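Local coordinates for probable glutamine-binding lipoprotein GlnH (GLNBP) (Mycobacterium tuberculosis, PDB 6H1U), which probably serves as the extracellular lipoprotein of an amino-acid transport system, binding acidic amino acids such as glutamate and, in this crystal, aspartate, at residues Ala104-Ala109 / Val119-Ile124; Ser123-Arg128 / Gly169-Arg174. All blocks are in the same frame, centred on the assembly; numbering follows the deposited sequence.

Interaction 1 (Ala104-Ala109 / Val119-Ile124); sequences AERVTA and VKTMSI. With ASP (aspartic acid), chain B.
Arg-106 reaches from the first turn of helix 106-111 across the loop 119-124 to the bound aspartic acid, and its guanidinium makes the hydrogen bonds between the two segments. NH1 donates to Lys-120 O at 2.9 Å, the acceptor lying close to the guanidinium plane and the C=O pointing almost straight at the nitrogen (167°). The same NH1 gives a 2.8 Å hydrogen bond to OD2 of the ligand side chain, while NH2 takes O of its alpha-carboxylate at 3.0 Å. One arginine thus bridges both acidic groups of the ligand. The loop adds further bonds: Thr-121 O and Ser-123 OG accept from the ligand N, Thr-121 OG1 donates to OD2, and Ser-123 N donates to OXT at 2.9 Å. Arg-106, Thr-121 and Ser-123 belong to the L-glutamate site, here holding aspartate with help from Asp-209 and Trp-191.

Behind the guanidinium, the aliphatic part of Arg-106 crosses the Lys-120 side chain at about a right angle, Arg-106 CD meeting Lys-120 CB at 4.0 Å. Met-122, its CG anti to the backbone N (chi1 -165°) and the chain extended beyond, runs back toward helix 106-111, where CE packs against Arg-106 CB and Val-107 CG2, each at 3.8 Å. Ala-103 O holds Arg-106 NE, and Asp-58 pairs with Lys-120 NZ. The buried contact joins helix 106-111 to the loop following strand 117-118, with strand 132-134 touching both Val-107 and Met-122.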
loop_
_atom_site.group_PDB
_atom_site.type_symbol
_atom_site.label_atom_id
_atom_site.label_comp_id
_atom_site.label_asym_id
_atom_site.label_seq_id
_atom_site.Cartn_x
_atom_site.Cartn_y
_atom_site.Cartn_z
ATOM N N ALA A 104 0.760 -2.758 -10.247
ATOM C CA ALA A 104 1.329 -3.899 -10.946
ATOM C C ALA A 104 2.796 -3.710 -11.306
ATOM O O ALA A 104 3.425 -4.671 -11.760
ATOM C CB ALA A 104 0.517 -4.195 -12.216
ATOM N N GLU A 105 3.346 -2.511 -11.126
ATOM C CA GLU A 105 4.727 -2.203 -11.475
ATOM C C GLU A 105 5.643 -2.057 -10.267
ATOM O O GLU A 105 6.823 -1.725 -10.437
ATOM C CB GLU A 105 4.781 -0.912 -12.306
ATOM C CG GLU A 105 4.108 -1.050 -13.674
ATOM C CD GLU A 105 3.819 0.280 -14.352
ATOM O OE1 GLU A 105 3.798 1.325 -13.667
ATOM O OE2 GLU A 105 3.588 0.272 -15.584
ATOM N N ARG A 106 5.138 -2.279 -9.052
ATOM C CA ARG A 106 5.951 -2.015 -7.869
ATOM C C ARG A 106 7.135 -2.966 -7.795
ATOM O O ARG A 106 8.256 -2.546 -7.478
ATOM C CB ARG A 106 5.095 -2.134 -6.605
ATOM C CG ARG A 106 4.082 -1.003 -6.466
ATOM C CD ARG A 106 3.171 -1.236 -5.265
ATOM N NE ARG A 106 2.241 -2.343 -5.500
ATOM C CZ ARG A 106 1.279 -2.703 -4.656
ATOM N NH1 ARG A 106 1.138 -2.064 -3.496
ATOM N NH2 ARG A 106 0.460 -3.702 -4.969
ATOM N N VAL A 107 6.907 -4.248 -8.073
ATOM C CA VAL A 107 7.994 -5.220 -7.986
ATOM C C VAL A 107 8.990 -5.017 -9.123
ATOM O O VAL A 107 10.211 -5.032 -8.912
ATOM C CB VAL A 107 7.432 -6.652 -7.974
ATOM C CG1 VAL A 107 8.531 -7.678 -8.275
ATOM C CG2 VAL A 107 6.782 -6.950 -6.621
ATOM N N THR A 108 8.493 -4.818 -10.352
ATOM C CA THR A 108 9.416 -4.731 -11.484
ATOM C C THR A 108 10.291 -3.486 -11.396
ATOM O O THR A 108 11.471 -3.531 -11.751
ATOM C CB THR A 108 8.661 -4.771 -12.816
ATOM O OG1 THR A 108 7.685 -3.724 -12.852
ATOM C CG2 THR A 108 7.968 -6.111 -12.981
ATOM N N ALA A 109 9.749 -2.372 -10.901
ATOM C CA ALA A 109 10.565 -1.168 -10.744
ATOM C C ALA A 109 11.727 -1.405 -9.798
ATOM O O ALA A 109 12.817 -0.857 -9.990
ATOM C CB ALA A 109 9.711 -0.008 -10.233
ATOM N N VAL A 119 7.205 3.256 -1.859
ATOM C CA VAL A 119 6.330 3.524 -0.715
ATOM C C VAL A 119 4.946 3.706 -1.322
ATOM O O VAL A 119 4.546 4.814 -1.692
ATOM C CB VAL A 119 6.758 4.739 0.105
ATOM C CG1 VAL A 119 6.034 4.736 1.449
ATOM C CG2 VAL A 119 8.302 4.714 0.345
ATOM N N LYS A 120 4.236 2.585 -1.491
ATOM C CA LYS A 120 2.953 2.590 -2.203
ATOM C C LYS A 120 2.138 1.415 -1.655
ATOM O O LYS A 120 2.010 0.378 -2.308
ATOM C CB LYS A 120 3.129 2.496 -3.719
ATOM C CG LYS A 120 1.857 2.876 -4.471
ATOM C CD LYS A 120 1.953 2.563 -5.951
ATOM C CE LYS A 120 0.740 3.099 -6.681
ATOM N NZ LYS A 120 -0.527 2.864 -5.933
ATOM N N THR A 121 1.603 1.612 -0.439
ATOM C CA THR A 121 0.748 0.673 0.295
ATOM C C THR A 121 1.134 -0.781 0.034
ATOM O O THR A 121 0.274 -1.609 -0.259
ATOM C CB THR A 121 -0.745 0.905 -0.042
ATOM O OG1 THR A 121 -0.990 0.733 -1.451
ATOM C CG2 THR A 121 -1.178 2.313 0.346
ATOM N N MET A 122 2.418 -1.120 0.153
ATOM C CA MET A 122 2.905 -2.375 -0.412
ATOM C C MET A 122 2.908 -3.465 0.660
ATOM O O MET A 122 3.795 -3.517 1.515
ATOM C CB MET A 122 4.281 -2.175 -1.038
ATOM C CG MET A 122 4.676 -3.322 -1.945
ATOM S SD MET A 122 6.213 -2.954 -2.807
ATOM C CE MET A 122 6.367 -4.411 -3.838
ATOM N N SER A 123 1.924 -4.360 0.593
ATOM C CA SER A 123 1.845 -5.453 1.558
ATOM C C SER A 123 3.043 -6.374 1.433
ATOM O O SER A 123 3.431 -6.761 0.326
ATOM C CB SER A 123 0.562 -6.251 1.350
ATOM O OG SER A 123 -0.546 -5.427 1.627
ATOM N N ILE A 124 3.611 -6.724 2.584
ATOM C CA ILE A 124 4.737 -7.652 2.676
ATOM C C ILE A 124 4.193 -9.070 2.634
ATOM O O ILE A 124 3.426 -9.474 3.518
ATOM C CB ILE A 124 5.531 -7.415 3.970
ATOM C CG1 ILE A 124 6.000 -5.961 4.072
ATOM C CG2 ILE A 124 6.719 -8.366 4.067
ATOM C CD1 ILE A 124 6.240 -5.535 5.539
HETATM N N ASP B . -1.769 -3.368 -0.064
HETATM C CA ASP B . -2.293 -4.175 -1.160
HETATM C C ASP B . -1.155 -4.689 -2.033
HETATM O O ASP B . -1.393 -5.194 -3.133
HETATM C CB ASP B . -3.297 -3.361 -2.006
HETATM C CG ASP B . -2.634 -2.237 -2.783
HETATM O OD1 ASP B . -3.293 -1.664 -3.677
HETATM O OD2 ASP B . -1.467 -1.907 -2.499
HETATM O OXT ASP B . 0.009 -4.585 -1.617
#

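Interaction 2 (Ser123-Arg128 / Gly169-Arg174); sequences SITCER and GTTSLR. With ASP (aspartic acid), chain B.
Arg-128 and the 169-174 segment converge on the alpha-carboxylate of the bound aspartic acid in the ligand cleft of the type 2 periplasmic-binding-protein fold of the bacterial solute-binding protein 3 family. Gly-169, with a backbone conformation (phi 81°) suited to glycine, brings its carbonyl O near Arg-128 NH2 and accepts a probable bond from Arg-106. Thr-170 lays its CA at the edge of the Arg-128 guanidinium and places CG2 3.4 Å from ligand OD1; its hydroxyl is held by Ala-167.

Thr-171, at the start of the 171-176 helical region, donates from its N to ligand O at 2.9 Å. That oxygen also receives Arg-128 NH2 at 3.1 Å, whereas Arg-128 NH1 points almost straight at OXT (2.8 Å, 172°). The arginine chain runs extended from CG to NE, and NH1 also donates to Ser-123 O on a lone pair in the carbonyl plane. Thr-171 CG2 lies over one face of this guanidinium, toward its rim, and touches Thr-125 CG2 at 3.9 Å. The Thr-171 hydroxyl, like Ser-123 OG, turns to Gln-233, while Thr-125 OG1 caps the helix 126-129 by accepting from Arg-128 N.

One turn into the helix, Arg-174 comes from the opposite direction to Glu-127. Their salt bridge is long: Glu-127 OE2 sits over a face of the guanidinium, 3.9 Å from Arg-174 NE, and no N-H points at it.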
loop_
_atom_site.group_PDB
_atom_site.type_symbol
_atom_site.label_atom_id
_atom_site.label_comp_id
_atom_site.label_asym_id
_atom_site.label_seq_id
_atom_site.Cartn_x
_atom_site.Cartn_y
_atom_site.Cartn_z
ATOM N N SER A 123 1.924 -4.360 0.593
ATOM C CA SER A 123 1.845 -5.453 1.558
ATOM C C SER A 123 3.043 -6.374 1.433
ATOM O O SER A 123 3.431 -6.761 0.326
ATOM C CB SER A 123 0.562 -6.251 1.350
ATOM O OG SER A 123 -0.546 -5.427 1.627
ATOM N N ILE A 124 3.611 -6.724 2.584
ATOM C CA ILE A 124 4.737 -7.652 2.676
ATOM C C ILE A 124 4.193 -9.070 2.634
ATOM O O ILE A 124 3.426 -9.474 3.518
ATOM C CB ILE A 124 5.531 -7.415 3.970
ATOM C CG1 ILE A 124 6.000 -5.961 4.072
ATOM C CG2 ILE A 124 6.719 -8.366 4.067
ATOM C CD1 ILE A 124 6.240 -5.535 5.539
ATOM N N THR A 125 4.596 -9.836 1.620
ATOM C CA THR A 125 4.147 -11.213 1.473
ATOM C C THR A 125 5.332 -12.126 1.198
ATOM O O THR A 125 6.382 -11.691 0.719
ATOM C CB THR A 125 3.138 -11.388 0.335
ATOM O OG1 THR A 125 3.795 -11.152 -0.914
ATOM C CG2 THR A 125 1.975 -10.411 0.481
ATOM N N CYS A 126 5.127 -13.411 1.499
ATOM C CA CYS A 126 6.122 -14.429 1.175
ATOM C C CYS A 126 6.424 -14.463 -0.312
ATOM O O CYS A 126 7.586 -14.617 -0.717
ATOM C CB CYS A 126 5.625 -15.792 1.644
ATOM S SG CYS A 126 5.511 -15.827 3.417
ATOM N N GLU A 127 5.383 -14.360 -1.139
ATOM C CA GLU A 127 5.572 -14.389 -2.581
ATOM C C GLU A 127 6.426 -13.217 -3.043
ATOM O O GLU A 127 7.336 -13.382 -3.868
ATOM C CB GLU A 127 4.206 -14.377 -3.275
ATOM C CG GLU A 127 3.348 -15.617 -2.982
ATOM C CD GLU A 127 2.351 -15.444 -1.820
ATOM O OE1 GLU A 127 2.587 -14.630 -0.897
ATOM O OE2 GLU A 127 1.315 -16.151 -1.833
ATOM N N ARG A 128 6.151 -12.022 -2.518
ATOM C CA ARG A 128 6.910 -10.854 -2.948
ATOM C C ARG A 128 8.333 -10.877 -2.409
ATOM O O ARG A 128 9.241 -10.347 -3.059
ATOM C CB ARG A 128 6.192 -9.581 -2.519
ATOM C CG ARG A 128 4.952 -9.325 -3.359
ATOM C CD ARG A 128 4.147 -8.174 -2.791
ATOM N NE ARG A 128 2.965 -7.928 -3.622
ATOM C CZ ARG A 128 2.030 -7.025 -3.335
ATOM N NH1 ARG A 128 2.136 -6.284 -2.234
ATOM N NH2 ARG A 128 0.979 -6.868 -4.145
ATOM N N GLY A 169 -2.483 -6.408 -10.027
ATOM C CA GLY A 169 -1.220 -6.385 -9.323
ATOM C C GLY A 169 -1.331 -6.219 -7.826
ATOM O O GLY A 169 -0.355 -5.801 -7.195
ATOM N N THR A 170 -2.479 -6.539 -7.231
ATOM C CA THR A 170 -2.675 -6.343 -5.800
ATOM C C THR A 170 -2.955 -7.668 -5.100
ATOM O O THR A 170 -3.428 -8.631 -5.709
ATOM C CB THR A 170 -3.828 -5.366 -5.505
ATOM O OG1 THR A 170 -5.059 -5.897 -6.028
ATOM C CG2 THR A 170 -3.552 -3.998 -6.127
ATOM N N THR A 171 -2.630 -7.707 -3.802
ATOM C CA THR A 171 -3.011 -8.838 -2.957
ATOM C C THR A 171 -4.517 -8.990 -2.886
ATOM O O THR A 171 -5.013 -10.085 -2.599
ATOM C CB THR A 171 -2.488 -8.657 -1.530
ATOM O OG1 THR A 171 -2.996 -7.423 -0.993
ATOM C CG2 THR A 171 -0.950 -8.669 -1.488
ATOM N N SER A 172 -5.243 -7.902 -3.120
ATOM C CA SER A 172 -6.690 -7.913 -2.973
ATOM C C SER A 172 -7.329 -8.919 -3.918
ATOM O O SER A 172 -8.331 -9.552 -3.569
ATOM C CB SER A 172 -7.230 -6.509 -3.234
ATOM O OG SER A 172 -6.467 -5.567 -2.492
ATOM N N LEU A 173 -6.754 -9.083 -5.115
ATOM C CA LEU A 173 -7.286 -10.025 -6.100
ATOM C C LEU A 173 -7.245 -11.458 -5.586
ATOM O O LEU A 173 -8.230 -12.200 -5.708
ATOM C CB LEU A 173 -6.508 -9.912 -7.413
ATOM C CG LEU A 173 -6.852 -11.009 -8.427
ATOM C CD1 LEU A 173 -8.349 -10.980 -8.749
ATOM C CD2 LEU A 173 -6.017 -10.874 -9.686
ATOM N N ARG A 174 -6.099 -11.877 -5.038
ATOM C CA ARG A 174 -5.955 -13.235 -4.520
ATOM C C ARG A 174 -7.068 -13.571 -3.539
ATOM O O ARG A 174 -7.677 -14.644 -3.607
ATOM C CB ARG A 174 -4.581 -13.381 -3.852
ATOM C CG ARG A 174 -4.167 -14.797 -3.499
ATOM C CD ARG A 174 -2.632 -14.905 -3.404
ATOM N NE ARG A 174 -2.049 -14.185 -2.264
ATOM C CZ ARG A 174 -1.505 -12.965 -2.314
ATOM N NH1 ARG A 174 -0.999 -12.430 -1.208
ATOM N NH2 ARG A 174 -1.468 -12.267 -3.452
HETATM N N ASP B . -1.769 -3.368 -0.064
HETATM C CA ASP B . -2.293 -4.175 -1.160
HETATM C C ASP B . -1.155 -4.689 -2.033
HETATM O O ASP B . -1.393 -5.194 -3.133
HETATM C CB ASP B . -3.297 -3.361 -2.006
HETATM C CG ASP B . -2.634 -2.237 -2.783
HETATM O OD1 ASP B . -3.293 -1.664 -3.677
HETATM O OD2 ASP B . -1.467 -1.907 -2.499
HETATM O OXT ASP B . 0.009 -4.585 -1.617
#

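Overall arrangement
From the N terminus, helix 106-111 comes first; interaction 1 closes the short loop from it through strand 117-118 to the segment 119-124. Interaction 2 starts where that segment ends, since Ser-123 and Ile-124 belong to both, and closes a much longer loop, through strands 132-134, 139-148 and 163-167, to helix 171-176. The two loops therefore follow one another with a short overlap. Their centres lie about 9 Å apart, and the ligand touches both. They also meet directly where Arg-106 and Arg-128 come together around its alpha-carboxylate, and helix 106-111, the 119-128 segment and helix 171-176 are thereby tied together around one amino acid.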